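Mandelate racemase/muconate lactonizing enzyme family protein (Roseovarius nubinhibens ISM, PDB 3U4F) binds magnesium in a TIM-barrel active site of the enolase superfamily and probably acts as a hydro-lyase or related enzyme of the mandelate racemase family. Local coordinates at residues Leu332-Glu337 with Asp352-Glu357; Ala213-Leu218 with Ser228-Pro233. All coordinates share one frame; numbering follows the deposited sequence.

Contact 1: residues Leu332-Glu337 with Asp352-Glu357; sequences LEFSIE and DPYRIE. With GAI (guanidine), chain F.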
loop_
_atom_site.group_PDB
_atom_site.type_symbol
_atom_site.label_atom_id
_atom_site.label_comp_id
_atom_site.label_asym_id
_atom_site.label_seq_id
_atom_site.Cartn_x
_atom_site.Cartn_y
_atom_site.Cartn_z
ATOM N N LEU A 332 13.390 -15.004 18.599
ATOM C CA LEU A 332 12.424 -13.919 18.697
ATOM C C LEU A 332 13.158 -12.577 18.738
ATOM O O LEU A 332 14.000 -12.382 19.605
ATOM C CB LEU A 332 11.683 -14.110 20.026
ATOM C CG LEU A 332 10.737 -12.989 20.459
ATOM C CD1 LEU A 332 9.473 -13.081 19.605
ATOM C CD2 LEU A 332 10.401 -13.096 21.959
ATOM N N GLU A 333 12.799 -11.643 17.847
ATOM C CA GLU A 333 13.261 -10.260 17.981
ATOM C C GLU A 333 12.684 -9.617 19.242
ATOM O O GLU A 333 11.474 -9.546 19.404
ATOM C CB GLU A 333 12.852 -9.411 16.781
ATOM C CG GLU A 333 13.447 -8.007 16.939
ATOM C CD GLU A 333 13.352 -7.157 15.719
ATOM O OE1 GLU A 333 12.559 -7.482 14.817
ATOM O OE2 GLU A 333 14.104 -6.150 15.683
ATOM N N PHE A 334 13.556 -9.147 20.122
ATOM C CA PHE A 334 13.117 -8.620 21.400
ATOM C C PHE A 334 13.733 -7.256 21.593
ATOM O O PHE A 334 14.925 -7.138 21.888
ATOM C CB PHE A 334 13.519 -9.537 22.556
ATOM C CG PHE A 334 12.848 -9.160 23.862
ATOM C CD1 PHE A 334 11.589 -9.677 24.186
ATOM C CD2 PHE A 334 13.469 -8.274 24.743
ATOM C CE1 PHE A 334 10.954 -9.305 25.379
ATOM C CE2 PHE A 334 12.832 -7.878 25.939
ATOM C CZ PHE A 334 11.598 -8.399 26.259
ATOM N N SER A 335 12.919 -6.213 21.430
ATOM C CA SER A 335 13.429 -4.840 21.597
ATOM C C SER A 335 13.918 -4.574 23.031
ATOM O O SER A 335 13.187 -4.792 24.015
ATOM C CB SER A 335 12.364 -3.782 21.261
ATOM O OG SER A 335 12.924 -2.494 21.523
ATOM N N ILE A 336 15.153 -4.098 23.136
ATOM C CA ILE A 336 15.716 -3.771 24.426
ATOM C C ILE A 336 15.714 -2.256 24.751
ATOM O O ILE A 336 16.343 -1.817 25.717
ATOM C CB ILE A 336 17.106 -4.435 24.662
ATOM C CG1 ILE A 336 18.087 -4.211 23.492
ATOM C CG2 ILE A 336 16.911 -5.937 24.972
ATOM C CD1 ILE A 336 18.531 -2.756 23.299
ATOM N N GLU A 337 14.970 -1.469 23.981
ATOM C CA GLU A 337 14.936 -0.023 24.235
ATOM C C GLU A 337 14.120 0.277 25.501
ATOM O O GLU A 337 13.166 -0.430 25.787
ATOM C CB GLU A 337 14.400 0.726 23.022
ATOM C CG GLU A 337 15.233 0.501 21.721
ATOM C CD GLU A 337 16.695 0.923 21.829
ATOM O OE1 GLU A 337 17.020 1.684 22.752
ATOM O OE2 GLU A 337 17.516 0.510 20.972
ATOM N N ASP A 352 2.612 -9.014 32.559
ATOM C CA ASP A 352 3.816 -8.722 31.798
ATOM C C ASP A 352 4.243 -10.038 31.157
ATOM O O ASP A 352 4.753 -10.951 31.846
ATOM C CB ASP A 352 4.887 -8.158 32.737
ATOM C CG ASP A 352 6.219 -7.892 32.045
ATOM O OD1 ASP A 352 6.330 -8.133 30.819
ATOM O OD2 ASP A 352 7.158 -7.465 32.763
ATOM N N PRO A 353 3.984 -10.180 29.857
ATOM C CA PRO A 353 4.312 -11.472 29.223
ATOM C C PRO A 353 5.752 -11.573 28.718
ATOM O O PRO A 353 6.130 -12.601 28.099
ATOM C CB PRO A 353 3.343 -11.531 28.048
ATOM C CG PRO A 353 3.165 -10.084 27.634
ATOM C CD PRO A 353 3.295 -9.251 28.929
ATOM N N TYR A 354 6.537 -10.534 28.974
ATOM C CA TYR A 354 7.869 -10.403 28.358
ATOM C C TYR A 354 9.054 -10.540 29.294
ATOM O O TYR A 354 10.126 -9.989 29.026
ATOM C CB TYR A 354 7.950 -9.056 27.624
ATOM C CG TYR A 354 6.898 -8.927 26.537
ATOM C CD1 TYR A 354 6.719 -9.945 25.617
ATOM C CD2 TYR A 354 6.114 -7.756 26.406
ATOM C CE1 TYR A 354 5.762 -9.838 24.573
ATOM C CE2 TYR A 354 5.157 -7.635 25.365
ATOM C CZ TYR A 354 4.988 -8.678 24.465
ATOM O OH TYR A 354 4.087 -8.577 23.424
ATOM N N ARG A 355 8.904 -11.299 30.374
ATOM C CA ARG A 355 10.085 -11.483 31.224
ATOM C C ARG A 355 11.045 -12.440 30.507
ATOM O O ARG A 355 10.620 -13.418 29.883
ATOM C CB ARG A 355 9.673 -11.948 32.624
ATOM C CG ARG A 355 9.027 -10.805 33.483
ATOM C CD ARG A 355 9.073 -11.161 34.997
ATOM N NE ARG A 355 10.362 -10.894 35.639
ATOM C CZ ARG A 355 10.833 -11.580 36.682
ATOM N NH1 ARG A 355 10.136 -12.585 37.184
ATOM N NH2 ARG A 355 12.016 -11.276 37.216
ATOM N N ILE A 356 12.329 -12.105 30.516
ATOM C CA ILE A 356 13.327 -12.917 29.824
ATOM C C ILE A 356 14.180 -13.596 30.881
ATOM O O ILE A 356 14.607 -12.970 31.828
ATOM C CB ILE A 356 14.237 -12.078 28.868
ATOM C CG1 ILE A 356 13.385 -11.327 27.824
ATOM C CG2 ILE A 356 15.321 -12.970 28.193
ATOM C CD1 ILE A 356 12.631 -12.277 26.853
ATOM N N GLU A 357 14.420 -14.881 30.698
ATOM C CA GLU A 357 15.211 -15.652 31.638
ATOM C C GLU A 357 16.088 -16.600 30.847
ATOM O O GLU A 357 15.603 -17.358 29.981
ATOM C CB GLU A 357 14.266 -16.443 32.526
ATOM C CG GLU A 357 14.893 -17.148 33.670
ATOM C CD GLU A 357 13.809 -17.579 34.628
ATOM O OE1 GLU A 357 13.524 -16.800 35.554
ATOM O OE2 GLU A 357 13.188 -18.644 34.408
HETATM C C GAI F . 14.082 -4.444 12.719
HETATM N N1 GAI F . 13.873 -4.135 13.973
HETATM N N2 GAI F . 14.120 -3.534 11.682
HETATM N N3 GAI F . 14.227 -5.731 12.358
#
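Strand 332-335 and the irregular segment 352-357 come closest at Phe334 and Tyr354, whose CA atoms lie 8.9 Å apart, too wide for backbone pairing, so the Phe334 side chain spans the gap. With CG anti to the backbone N (chi1 -169°), its ring projects from the strand to the outer segment, where Phe334 CZ lies 3.5 Å from the backbone O of Tyr354, placed obliquely to the ring. Ile356 comes from the opposite direction and lies over one face, its CG1 3.9 Å from the centroid of the Phe334 ring and 17° off the ring normal, which meets the geometry of a CH-pi contact. The end of the same branch continues along that face, Ile356 CD1 resting 3.7 Å from Phe334 CE1. At the ring edge, in plane, Tyr354 CB packs 3.8 Å from Phe334 CE1. The Tyr354 ring has Pro353 CG over its centre, and its OH is hydrogen-bonded to the backbone O of Ser312. Asp352 OD1 accepts from Tyr354 N at 3.0 Å, closing an Asx turn that ends on Tyr354. Neighbouring Glu333 serves the other side, its OE2 accepting from guanidine N1 at 2.7 Å. Outward Phe334 and inward Glu333 are the pattern of a TIM-barrel strand, with apolar packing outside and the ligand pocket within.

Contact 2: residues Ala213-Leu218 with Ser228-Pro233; sequences AQAIEL and SHFEEP. With MG (magnesium ion), chain E; GAI (guanidine), chain F.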
loop_
_atom_site.group_PDB
_atom_site.type_symbol
_atom_site.label_atom_id
_atom_site.label_comp_id
_atom_site.label_asym_id
_atom_site.label_seq_id
_atom_site.Cartn_x
_atom_site.Cartn_y
_atom_site.Cartn_z
ATOM N N ALA A 213 26.785 -3.749 -4.236
ATOM C CA ALA A 213 28.226 -3.835 -4.045
ATOM C C ALA A 213 28.671 -3.310 -2.669
ATOM O O ALA A 213 29.608 -3.854 -2.061
ATOM C CB ALA A 213 28.981 -3.117 -5.180
ATOM N N GLN A 214 28.013 -2.264 -2.171
ATOM C CA GLN A 214 28.330 -1.774 -0.827
ATOM C C GLN A 214 27.945 -2.808 0.227
ATOM O O GLN A 214 28.623 -2.948 1.247
ATOM C CB GLN A 214 27.580 -0.501 -0.522
ATOM C CG GLN A 214 28.004 0.718 -1.346
ATOM C CD GLN A 214 27.087 1.885 -1.074
ATOM O OE1 GLN A 214 25.865 1.782 -1.183
ATOM N NE2 GLN A 214 27.676 3.006 -0.698
ATOM N N ALA A 215 26.827 -3.479 -0.001
ATOM C CA ALA A 215 26.340 -4.469 0.949
ATOM C C ALA A 215 27.234 -5.703 0.901
ATOM O O ALA A 215 27.453 -6.352 1.928
ATOM C CB ALA A 215 24.910 -4.827 0.627
ATOM N N ILE A 216 27.768 -6.025 -0.275
ATOM C CA ILE A 216 28.638 -7.201 -0.378
ATOM C C ILE A 216 29.953 -6.942 0.364
ATOM O O ILE A 216 30.472 -7.830 1.060
ATOM C CB ILE A 216 28.831 -7.630 -1.850
ATOM C CG1 ILE A 216 27.521 -8.236 -2.349
ATOM C CG2 ILE A 216 29.981 -8.628 -1.999
ATOM C CD1 ILE A 216 27.359 -8.226 -3.830
ATOM N N GLU A 217 30.476 -5.727 0.225
ATOM C CA GLU A 217 31.671 -5.289 0.993
ATOM C C GLU A 217 31.432 -5.401 2.509
ATOM O O GLU A 217 32.238 -5.990 3.241
ATOM C CB GLU A 217 32.025 -3.852 0.622
ATOM C CG GLU A 217 33.335 -3.340 1.226
ATOM C CD GLU A 217 33.544 -1.829 1.006
ATOM O OE1 GLU A 217 34.719 -1.389 1.022
ATOM O OE2 GLU A 217 32.544 -1.079 0.836
ATOM N N LEU A 218 30.310 -4.858 2.978
ATOM C CA LEU A 218 29.935 -5.031 4.394
ATOM C C LEU A 218 29.756 -6.496 4.755
ATOM O O LEU A 218 30.195 -6.920 5.838
ATOM C CB LEU A 218 28.658 -4.260 4.754
ATOM C CG LEU A 218 28.068 -4.402 6.179
ATOM C CD1 LEU A 218 29.115 -4.137 7.249
ATOM C CD2 LEU A 218 26.866 -3.444 6.359
ATOM N N SER A 228 26.155 -13.589 11.929
ATOM C CA SER A 228 25.398 -14.703 11.369
ATOM C C SER A 228 24.063 -14.335 10.705
ATOM O O SER A 228 23.318 -15.237 10.278
ATOM C CB SER A 228 25.165 -15.783 12.441
ATOM O OG SER A 228 24.700 -15.168 13.648
ATOM N N HIS A 229 23.799 -13.024 10.570
ATOM C CA HIS A 229 22.473 -12.551 10.127
ATOM C C HIS A 229 22.673 -11.112 9.626
ATOM O O HIS A 229 23.113 -10.247 10.384
ATOM C CB HIS A 229 21.537 -12.626 11.359
ATOM C CG HIS A 229 20.181 -12.009 11.183
ATOM N ND1 HIS A 229 19.017 -12.738 11.311
ATOM C CD2 HIS A 229 19.800 -10.730 10.950
ATOM C CE1 HIS A 229 17.974 -11.938 11.158
ATOM N NE2 HIS A 229 18.423 -10.713 10.938
ATOM N N PHE A 230 22.359 -10.883 8.361
ATOM C CA PHE A 230 22.546 -9.577 7.705
ATOM C C PHE A 230 21.193 -9.201 7.103
ATOM O O PHE A 230 20.776 -9.721 6.050
ATOM C CB PHE A 230 23.625 -9.757 6.621
ATOM C CG PHE A 230 24.020 -8.495 5.896
ATOM C CD1 PHE A 230 23.714 -7.238 6.394
ATOM C CD2 PHE A 230 24.778 -8.597 4.736
ATOM C CE1 PHE A 230 24.132 -6.073 5.713
ATOM C CE2 PHE A 230 25.207 -7.434 4.046
ATOM C CZ PHE A 230 24.890 -6.197 4.533
ATOM N N GLU A 231 20.505 -8.300 7.786
ATOM C CA GLU A 231 19.125 -7.995 7.482
ATOM C C GLU A 231 18.982 -6.745 6.611
ATOM O O GLU A 231 19.632 -5.751 6.858
ATOM C CB GLU A 231 18.370 -7.837 8.797
ATOM C CG GLU A 231 16.905 -7.471 8.644
ATOM C CD GLU A 231 16.142 -7.717 9.930
ATOM O OE1 GLU A 231 16.672 -8.472 10.803
ATOM O OE2 GLU A 231 15.007 -7.182 10.047
ATOM N N GLU A 232 18.115 -6.854 5.607
ATOM C CA GLU A 232 17.674 -5.764 4.739
ATOM C C GLU A 232 18.856 -4.956 4.204
ATOM O O GLU A 232 18.931 -3.766 4.411
ATOM C CB GLU A 232 16.627 -4.881 5.467
ATOM C CG GLU A 232 15.762 -4.013 4.543
ATOM C CD GLU A 232 14.636 -3.326 5.307
ATOM O OE1 GLU A 232 13.927 -4.060 6.026
ATOM O OE2 GLU A 232 14.460 -2.077 5.161
ATOM N N PRO A 233 19.813 -5.627 3.537
ATOM C CA PRO A 233 21.041 -4.910 3.113
ATOM C C PRO A 233 20.741 -3.779 2.137
ATOM O O PRO A 233 21.408 -2.730 2.159
ATOM C CB PRO A 233 21.858 -6.004 2.378
ATOM C CG PRO A 233 20.855 -7.106 2.041
ATOM C CD PRO A 233 19.877 -7.071 3.230
HETATM MG MG MG E . 14.623 -5.152 10.305
HETATM C C GAI F . 14.082 -4.444 12.719
HETATM N N1 GAI F . 13.873 -4.135 13.973
HETATM N N2 GAI F . 14.120 -3.534 11.682
HETATM N N3 GAI F . 14.227 -5.731 12.358
HETATM O O HOH W 1 15.113 -4.258 8.600
#
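Phe230 meets helix 212-224 partly through a backbone oxygen: Ala215 O lies at the edge of its ring, near the ring plane, 3.3 Å from CE2. The remaining contacts are apolar. Leu218 crosses the ring obliquely, with CD2 3.8 Å from Phe230 CE1, because CG anti to the backbone N (chi1 176°) carries the branch toward the strand. Pro233 CB sits 3.7 Å above one face of the Phe230 ring, offset toward the rim, and also packs 3.7 Å from Ala215 CB, so the proline fills the angle between ring and helix. Were Phe230 replaced by alanine, a gap would probably open between helix and strand, leaving Leu218 CD2 and Pro233 CB without the ring they pack on. The next residue, Glu231, serves the metal site. Its OE2 binds magnesium at 2.1 Å, while OE1 accepts a nearly straight hydrogen bond from His229 NE2 (2.8 Å, 170°) on its anti side; Lys167 forms a salt bridge to the same oxygen, and together these partners limit rotation of the carboxylate. Asp205 and Glu257 complete the protein ligands; guanidine N2 and N3 and a water hydrogen-bonded to Glu232 OE1 fill other positions. Helix and strand follow strand 201-205 in a beta-alpha-beta unit of the TIM barrel, the strand bearing one of three acidic magnesium ligands characteristic of the enolase superfamily.

Following the chain from the N terminus, contact 2 comes first: helix 212-224 turns back through a short connection to strand 229-231, closing a unit that began with strand 201-205. Contact 1 opens only about a hundred residues later, where strand 332-335 is met by the segment preceding strand 360-363 after a loop without helix or strand. The two closures are in series, neither nested nor crossed. Their centres lie 26 Å apart and they do not touch, yet both strands belong to the same curled sheet, and both segments bearing these strands reach guanidine: contact 1 through a hydrogen bond to Glu333, contact 2 through the magnesium held by Glu231.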